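Local coordinates for protein glutathione-independent glyoxalase DJ-1 (Schizosaccharomyces pombe, PDB 4QYT) that converts methylglyoxal to D-lactate in a single glutathione-independent step and helps protect the cell against reactive oxygen species, at residues C8-F20 with S36-S50. Sequence-based numbering, arbitrary orientation.
With EDO (1,2-ethanediol), chain E.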
loop_
_atom_site.group_PDB
_atom_site.type_symbol
_atom_site.label_atom_id
_atom_site.label_comp_id
_atom_site.label_asym_id
_atom_site.label_seq_id
_atom_site.Cartn_x
_atom_site.Cartn_y
_atom_site.Cartn_z
ATOM N N CYS A 8 -4.945 15.700 -4.850
ATOM C CA CYS A 8 -3.491 15.684 -4.984
ATOM C C CYS A 8 -2.891 14.834 -3.874
ATOM O O CYS A 8 -3.083 15.144 -2.686
ATOM C CB CYS A 8 -2.935 17.098 -4.843
ATOM S SG CYS A 8 -1.144 17.150 -4.716
ATOM N N LEU A 9 -2.162 13.796 -4.266
ATOM C CA LEU A 9 -1.366 13.010 -3.326
ATOM C C LEU A 9 0.090 13.451 -3.522
ATOM O O LEU A 9 0.724 13.153 -4.520
ATOM C CB LEU A 9 -1.591 11.534 -3.635
ATOM C CG LEU A 9 -0.925 10.519 -2.760
ATOM C CD1 LEU A 9 -0.897 10.767 -1.320
ATOM C CD2 LEU A 9 -1.407 9.130 -3.077
ATOM N N PHE A 10 0.578 14.242 -2.553
ATOM C CA PHE A 10 1.980 14.650 -2.618
ATOM C C PHE A 10 2.873 13.446 -2.411
ATOM O O PHE A 10 2.564 12.519 -1.664
ATOM C CB PHE A 10 2.274 15.709 -1.552
ATOM C CG PHE A 10 1.772 17.084 -1.876
ATOM C CD1 PHE A 10 2.329 17.810 -2.918
ATOM C CD2 PHE A 10 0.791 17.713 -1.117
ATOM C CE1 PHE A 10 1.922 19.110 -3.184
ATOM C CE2 PHE A 10 0.409 19.016 -1.378
ATOM C CZ PHE A 10 0.971 19.722 -2.405
ATOM N N VAL A 11 4.071 13.528 -2.989
ATOM C CA VAL A 11 5.045 12.452 -2.904
ATOM C C VAL A 11 6.431 13.065 -3.037
ATOM O O VAL A 11 6.624 14.021 -3.786
ATOM C CB VAL A 11 4.774 11.338 -3.939
ATOM C CG1 VAL A 11 5.005 11.823 -5.372
ATOM C CG2 VAL A 11 5.538 10.055 -3.667
ATOM N N ALA A 12 7.397 12.502 -2.322
ATOM C CA ALA A 12 8.773 12.957 -2.370
ATOM C C ALA A 12 9.661 11.716 -2.357
ATOM O O ALA A 12 9.225 10.625 -1.988
ATOM C CB ALA A 12 9.050 13.831 -1.151
ATOM N N ASP A 13 10.945 11.888 -2.660
ATOM C CA ASP A 13 11.873 10.811 -2.343
ATOM C C ASP A 13 11.766 10.507 -0.856
ATOM O O ASP A 13 11.759 11.409 -0.022
ATOM C CB ASP A 13 13.286 11.212 -2.788
ATOM C CG ASP A 13 13.355 11.404 -4.267
ATOM O OD1 ASP A 13 13.092 10.464 -5.011
ATOM O OD2 ASP A 13 13.527 12.563 -4.712
ATOM N N GLY A 14 11.658 9.226 -0.516
ATOM C CA GLY A 14 11.504 8.867 0.882
ATOM C C GLY A 14 10.060 8.737 1.342
ATOM O O GLY A 14 9.839 8.439 2.526
ATOM N N THR A 15 9.063 8.920 0.453
ATOM C CA THR A 15 7.675 8.717 0.865
ATOM C C THR A 15 7.404 7.221 1.072
ATOM O O THR A 15 7.820 6.374 0.259
ATOM C CB THR A 15 6.707 9.299 -0.188
ATOM O OG1 THR A 15 6.778 10.735 -0.136
ATOM C CG2 THR A 15 5.288 8.835 0.033
ATOM N N ASP A 16 6.635 6.916 2.106
ATOM C CA ASP A 16 6.269 5.536 2.382
ATOM C C ASP A 16 5.316 4.941 1.339
ATOM O O ASP A 16 4.277 5.525 1.035
ATOM C CB ASP A 16 5.622 5.455 3.766
ATOM C CG ASP A 16 5.314 4.050 4.134
ATOM O OD1 ASP A 16 6.287 3.325 4.435
ATOM O OD2 ASP A 16 4.126 3.672 4.121
ATOM N N GLU A 17 5.662 3.752 0.880
ATOM C CA GLU A 17 4.867 3.072 -0.151
ATOM C C GLU A 17 3.458 2.730 0.323
ATOM O O GLU A 17 2.485 2.841 -0.452
ATOM C CB GLU A 17 5.551 1.788 -0.593
ATOM C CG GLU A 17 6.885 1.936 -1.318
ATOM C CD GLU A 17 8.133 2.029 -0.461
ATOM O OE1 GLU A 17 8.035 2.375 0.758
ATOM O OE2 GLU A 17 9.216 1.785 -1.010
ATOM N N ILE A 18 3.326 2.257 1.557
ATOM C CA ILE A 18 2.030 1.828 2.065
ATOM C C ILE A 18 1.095 3.027 2.211
ATOM O O ILE A 18 -0.094 2.967 1.818
ATOM C CB ILE A 18 2.194 1.042 3.380
ATOM C CG1 ILE A 18 2.930 -0.264 3.106
ATOM C CG2 ILE A 18 0.850 0.820 4.035
ATOM C CD1 ILE A 18 3.481 -0.942 4.368
ATOM N N GLU A 19 1.623 4.095 2.785
ATOM C CA GLU A 19 0.817 5.299 3.023
ATOM C C GLU A 19 0.456 6.021 1.732
ATOM O O GLU A 19 -0.583 6.666 1.685
ATOM C CB GLU A 19 1.543 6.200 3.977
ATOM C CG GLU A 19 1.644 5.569 5.352
ATOM C CD GLU A 19 2.677 6.158 6.219
ATOM O OE1 GLU A 19 3.304 7.155 5.904
ATOM O OE2 GLU A 19 2.906 5.496 7.282
ATOM N N PHE A 20 1.298 5.917 0.709
ATOM C CA PHE A 20 0.945 6.398 -0.626
ATOM C C PHE A 20 -0.171 5.534 -1.238
ATOM O O PHE A 20 -1.174 6.043 -1.714
ATOM C CB PHE A 20 2.188 6.408 -1.536
ATOM C CG PHE A 20 1.909 6.899 -2.946
ATOM C CD1 PHE A 20 1.278 6.062 -3.883
ATOM C CD2 PHE A 20 2.181 8.211 -3.311
ATOM C CE1 PHE A 20 0.974 6.515 -5.162
ATOM C CE2 PHE A 20 1.872 8.670 -4.565
ATOM C CZ PHE A 20 1.245 7.827 -5.472
ATOM N N SER A 36 -0.593 12.181 -8.488
ATOM C CA SER A 36 0.564 12.257 -7.609
ATOM C C SER A 36 1.413 13.427 -8.049
ATOM O O SER A 36 1.660 13.630 -9.243
ATOM C CB SER A 36 1.358 10.953 -7.621
ATOM O OG SER A 36 1.740 10.612 -8.945
ATOM N N VAL A 37 1.816 14.227 -7.063
ATOM C CA VAL A 37 2.550 15.477 -7.299
ATOM C C VAL A 37 3.844 15.432 -6.516
ATOM O O VAL A 37 3.844 15.441 -5.274
ATOM C CB VAL A 37 1.692 16.704 -6.935
ATOM C CG1 VAL A 37 2.491 17.970 -7.128
ATOM C CG2 VAL A 37 0.388 16.747 -7.752
ATOM N N TYR A 38 4.954 15.344 -7.261
ATOM C CA TYR A 38 6.283 15.119 -6.712
ATOM C C TYR A 38 6.946 16.433 -6.334
ATOM O O TYR A 38 6.982 17.390 -7.129
ATOM C CB TYR A 38 7.111 14.386 -7.768
ATOM C CG TYR A 38 8.594 14.274 -7.500
ATOM C CD1 TYR A 38 9.079 13.557 -6.399
ATOM C CD2 TYR A 38 9.516 14.787 -8.387
ATOM C CE1 TYR A 38 10.452 13.351 -6.208
ATOM C CE2 TYR A 38 10.871 14.608 -8.182
ATOM C CZ TYR A 38 11.349 13.860 -7.116
ATOM O OH TYR A 38 12.712 13.747 -6.968
ATOM N N VAL A 39 7.566 16.416 -5.160
ATOM C CA VAL A 39 8.404 17.474 -4.678
ATOM C C VAL A 39 9.804 16.881 -4.534
ATOM O O VAL A 39 10.080 16.087 -3.645
ATOM C CB VAL A 39 7.910 17.981 -3.318
ATOM C CG1 VAL A 39 8.840 19.042 -2.731
ATOM C CG2 VAL A 39 6.489 18.492 -3.431
ATOM N N GLY A 40 10.719 17.303 -5.407
ATOM C CA GLY A 40 12.068 16.766 -5.369
ATOM C C GLY A 40 12.925 17.221 -6.525
ATOM O O GLY A 40 12.474 18.011 -7.356
ATOM N N GLU A 41 14.109 16.627 -6.626
ATOM C CA GLU A 41 15.127 17.044 -7.586
ATOM C C GLU A 41 15.044 16.306 -8.913
ATOM O O GLU A 41 15.679 16.731 -9.868
ATOM C CB GLU A 41 16.540 16.935 -6.985
ATOM C CG GLU A 41 16.750 17.909 -5.839
ATOM C CD GLU A 41 16.336 19.326 -6.208
ATOM O OE1 GLU A 41 16.822 19.832 -7.248
ATOM O OE2 GLU A 41 15.521 19.932 -5.471
ATOM N N ASN A 42 14.460 15.114 -8.928
ATOM C CA ASN A 42 14.507 14.297 -10.117
ATOM C C ASN A 42 13.705 14.933 -11.268
ATOM O O ASN A 42 12.481 14.940 -11.269
ATOM C CB ASN A 42 14.018 12.868 -9.807
ATOM C CG ASN A 42 14.220 11.940 -10.983
ATOM O OD1 ASN A 42 13.475 11.992 -11.965
ATOM N ND2 ASN A 42 15.323 11.210 -10.963
ATOM N N LYS A 43 14.362 15.144 -12.395
ATOM C CA LYS A 43 13.719 15.853 -13.496
ATOM C C LYS A 43 12.750 15.004 -14.316
ATOM O O LYS A 43 12.017 15.518 -15.148
ATOM C CB LYS A 43 14.781 16.447 -14.412
ATOM C CG LYS A 43 15.661 17.473 -13.714
ATOM C CD LYS A 43 14.847 18.534 -12.979
ATOM C CE LYS A 43 15.737 19.548 -12.263
ATOM N NZ LYS A 43 15.330 20.967 -12.491
ATOM N N ASP A 44 12.768 13.700 -14.084
ATOM C CA ASP A 44 11.947 12.761 -14.843
ATOM C C ASP A 44 10.722 12.302 -14.047
ATOM O O ASP A 44 9.992 11.430 -14.493
ATOM C CB ASP A 44 12.787 11.544 -15.267
ATOM C CG ASP A 44 13.951 11.923 -16.146
ATOM O OD1 ASP A 44 13.775 12.842 -16.980
ATOM O OD2 ASP A 44 15.078 11.487 -15.834
ATOM N N ARG A 45 10.595 12.863 -12.846
ATOM C CA ARG A 45 9.536 12.530 -11.897
ATOM C C ARG A 45 9.634 11.098 -11.434
ATOM O O ARG A 45 8.619 10.452 -11.172
ATOM C CB ARG A 45 8.159 12.773 -12.495
ATOM C CG ARG A 45 8.009 14.162 -13.089
ATOM C CD ARG A 45 6.582 14.384 -13.530
ATOM N NE ARG A 45 6.092 13.264 -14.328
ATOM C CZ ARG A 45 6.280 13.156 -15.632
ATOM N NH1 ARG A 45 7.014 14.054 -16.252
ATOM N NH2 ARG A 45 5.846 12.090 -16.283
ATOM N N LEU A 46 10.857 10.586 -11.422
ATOM C CA LEU A 46 11.103 9.263 -10.897
ATOM C C LEU A 46 11.429 9.405 -9.427
ATOM O O LEU A 46 12.382 10.078 -9.042
ATOM C CB LEU A 46 12.232 8.571 -11.663
ATOM C CG LEU A 46 12.561 7.164 -11.140
ATOM C CD1 LEU A 46 11.372 6.215 -11.264
ATOM C CD2 LEU A 46 13.776 6.599 -11.866
ATOM N N VAL A 47 10.624 8.753 -8.602
ATOM C CA VAL A 47 10.709 8.876 -7.158
ATOM C C VAL A 47 11.294 7.595 -6.567
ATOM O O VAL A 47 10.878 6.494 -6.929
ATOM C CB VAL A 47 9.302 9.064 -6.583
ATOM C CG1 VAL A 47 9.411 9.389 -5.108
ATOM C CG2 VAL A 47 8.543 10.151 -7.329
ATOM N N LYS A 48 12.259 7.749 -5.670
ATOM C CA LYS A 48 12.772 6.637 -4.871
ATOM C C LYS A 48 12.051 6.665 -3.525
ATOM O O LYS A 48 12.279 7.552 -2.689
ATOM C CB LYS A 48 14.275 6.737 -4.645
ATOM C CG LYS A 48 14.812 5.537 -3.879
ATOM C CD LYS A 48 16.312 5.612 -3.677
ATOM C CE LYS A 48 16.811 4.473 -2.814
ATOM N NZ LYS A 48 18.249 4.689 -2.511
ATOM N N MET A 49 11.053 5.795 -3.384
ATOM C CA MET A 49 10.244 5.736 -2.169
ATOM C C MET A 49 11.081 5.302 -0.951
ATOM O O MET A 49 12.234 4.856 -1.081
ATOM C CB MET A 49 9.027 4.825 -2.405
ATOM C CG MET A 49 8.200 5.179 -3.641
ATOM S SD MET A 49 7.351 6.777 -3.527
ATOM C CE MET A 49 5.919 6.271 -2.591
ATOM N N SER A 50 10.455 5.375 0.218
ATOM C CA SER A 50 11.096 5.091 1.510
ATOM C C SER A 50 11.773 3.719 1.551
ATOM O O SER A 50 12.894 3.595 2.032
ATOM C CB SER A 50 10.041 5.163 2.606
ATOM O OG SER A 50 10.710 5.034 3.841
HETATM C C1 EDO E . 1.749 7.325 -11.243
HETATM O O1 EDO E . 2.756 6.373 -11.244
HETATM C C2 EDO E . 1.008 7.669 -9.932
HETATM O O2 EDO E . 1.940 8.052 -9.020
HETATM O O HOH W 1 12.155 14.575 -2.795
HETATM O O HOH W 2 14.376 10.299 -7.314
HETATM O O HOH W 3 14.503 14.933 -4.214
HETATM O O HOH W 4 12.097 7.600 4.491
HETATM O O HOH W 5 8.791 3.841 5.264
#
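Ser36 sets its CB at the edge of the Phe20 ring, 3.8 Å from CZ, while its OG hydrogen-bonds an ethanediol probably left from crystallisation. Val37 is gripped through its backbone: its N donates to Leu9 O and its O accepts from Val11 N, both at 3.0 Å. Its CG2 also touches Cys8 SG. In Tyr38, CG anti to the backbone N (chi1 169°) swings the ring past Ala12 CA toward Asp13. Its OH donates to Asp13 OD2 on the syn side (2.7 Å), carboxylate and ring planes 82° apart, and accepts from Asn42 N. Val39 N reaches Val11 O at 2.9 Å. These bonds pair the strands in parallel, their short axes 32° apart, and join the neighbours of a beta-alpha-beta unit whose crossover, helix 17-29, carries the probable active-site residue Glu19. Lys48 N meets Asp13 OD1 nearly along its C-O axis (2.9 Å), and Lys48 O takes Gly14 N at 2.8 Å. Met49, bent at chi2 and chi3, brings SD to Val11 CG2 and CE against Thr15 CG2 and, 3.9 Å away, Phe20 CB. Ser50 N donates to Thr15 O from above the carbonyl plane, and a water links its OG to Asp16 OD1, which also salt-bridges Arg29 of the second subunit.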